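Local atomic coordinates of hypothetical protein BACOVA_04980 (Bacteroides ovatus, PDB entry 3UFI), a protein that probably serves as a fimbrial (pilus) subunit with a role in cell adhesion. Residues A[78-81]-A[82-86]. Numbering follows the deposited sequence.
Sequences VVNE and GSTDN
N80 and N86 knit together a surface loop that doubles back on itself just after strand 75-78 of the fimbrillin-like β fold, on the way to strand 95-102. The tight part lies at the strand end, where the two asparagine side chains slide past each other in opposite directions, their amide planes 46° apart. With CG set beside its own backbone N (chi1 -68°), N80 swings OD1 across the loop to accept the backbone N of N86 at 2.8 Å, the donor tilted 20° from the carbonyl plane. N86 answers with ND2, which gives a nearly straight 2.9 Å bond to V79 O, lying in that carbonyl's plane. Next to this pair V78, which also leans on I66 and Y68 of strand 66-72, lays CG2 against the backbone carbonyl of N86, 3.5 Å from its O. An alanine in place of N80 would probably leave the backbone N of N86 without its acceptor, with the bond from ND2 to V79 O as the main polar tie there.

Toward the solvent the turn is held more loosely. G82 turns with positive phi, S83 sits at the centre of an inverse gamma turn closed by a weak bond from T84 N to G82 O, and D85 pairs its OD2 with R89 in a salt bridge while OD1 accepts from N87 ND2. T84 OG1 does bond E81 O, but at 3.3 Å and from above the carbonyl plane. A water bridges the two arms, accepting from E81 N at 2.8 Å and, weakly, from N86 ND2 at 2.9 Å.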
loop_
_atom_site.group_PDB
_atom_site.type_symbol
_atom_site.label_atom_id
_atom_site.label_comp_id
_atom_site.label_asym_id
_atom_site.label_seq_id
_atom_site.Cartn_x
_atom_site.Cartn_y
_atom_site.Cartn_z
ATOM N N VAL A 78 12.625 -13.145 11.409
ATOM C CA VAL A 78 13.188 -13.511 10.109
ATOM C C VAL A 78 12.566 -14.836 9.600
ATOM O O VAL A 78 12.230 -15.719 10.392
ATOM C CB VAL A 78 14.750 -13.545 10.111
ATOM C CG1 VAL A 78 15.311 -14.826 10.726
ATOM C CG2 VAL A 78 15.287 -13.332 8.693
ATOM N N VAL A 79 12.398 -14.951 8.290
ATOM C CA VAL A 79 11.887 -16.189 7.697
ATOM C C VAL A 79 13.066 -17.133 7.493
ATOM O O VAL A 79 14.059 -16.782 6.839
ATOM C CB VAL A 79 11.060 -15.956 6.397
ATOM C CG1 VAL A 79 10.719 -17.286 5.695
ATOM C CG2 VAL A 79 9.789 -15.155 6.715
ATOM N N ASN A 80 12.950 -18.319 8.098
ATOM C CA ASN A 80 13.915 -19.402 7.988
ATOM C C ASN A 80 13.225 -20.665 7.523
ATOM O O ASN A 80 12.535 -21.303 8.312
ATOM C CB ASN A 80 14.621 -19.659 9.315
ATOM C CG ASN A 80 15.529 -18.577 9.783
ATOM O OD1 ASN A 80 16.243 -17.935 9.012
ATOM N ND2 ASN A 80 15.545 -18.382 11.079
ATOM N N GLU A 81 13.359 -21.004 6.247
ATOM C CA GLU A 81 12.820 -22.262 5.717
ATOM C C GLU A 81 13.966 -23.234 5.695
ATOM O O GLU A 81 15.059 -22.896 5.231
ATOM C CB GLU A 81 12.180 -22.108 4.332
ATOM C CG GLU A 81 10.840 -21.392 4.360
ATOM C CD GLU A 81 10.367 -20.926 2.996
ATOM O OE1 GLU A 81 9.909 -21.774 2.191
ATOM O OE2 GLU A 81 10.492 -19.709 2.724
ATOM N N GLY A 82 13.746 -24.406 6.264
ATOM C CA GLY A 82 14.797 -25.407 6.366
ATOM C C GLY A 82 15.753 -25.033 7.472
ATOM O O GLY A 82 15.390 -24.262 8.364
ATOM N N SER A 83 16.992 -25.546 7.400
ATOM C CA SER A 83 18.017 -25.308 8.417
ATOM C C SER A 83 18.831 -24.033 8.122
ATOM O O SER A 83 20.054 -24.078 8.019
ATOM C CB SER A 83 18.942 -26.525 8.514
ATOM O OG SER A 83 18.186 -27.703 8.742
ATOM N N THR A 84 18.169 -22.901 7.997
ATOM C CA THR A 84 18.880 -21.653 7.738
ATOM C C THR A 84 18.764 -20.728 8.928
ATOM O O THR A 84 17.905 -20.926 9.791
ATOM C CB THR A 84 18.335 -20.947 6.479
ATOM O OG1 THR A 84 16.961 -20.647 6.684
ATOM C CG2 THR A 84 18.517 -21.759 5.209
ATOM N N ASP A 85 19.628 -19.718 8.964
ATOM C CA ASP A 85 19.566 -18.612 9.913
ATOM C C ASP A 85 19.802 -17.359 9.106
ATOM O O ASP A 85 20.953 -16.982 8.860
ATOM C CB ASP A 85 20.532 -18.749 11.095
ATOM C CG ASP A 85 20.404 -17.586 12.091
ATOM O OD1 ASP A 85 19.543 -16.685 11.866
ATOM O OD2 ASP A 85 21.161 -17.568 13.074
ATOM N N ASN A 86 18.701 -16.733 8.675
ATOM C CA ASN A 86 18.715 -15.576 7.793
ATOM C C ASN A 86 18.744 -14.234 8.513
ATOM O O ASN A 86 18.691 -13.192 7.848
ATOM C CB ASN A 86 17.513 -15.638 6.853
ATOM C CG ASN A 86 17.628 -16.760 5.857
ATOM O OD1 ASN A 86 18.683 -16.982 5.278
ATOM N ND2 ASN A 86 16.567 -17.526 5.682
HETATM O O HOH W 1 14.790 -19.509 4.426
#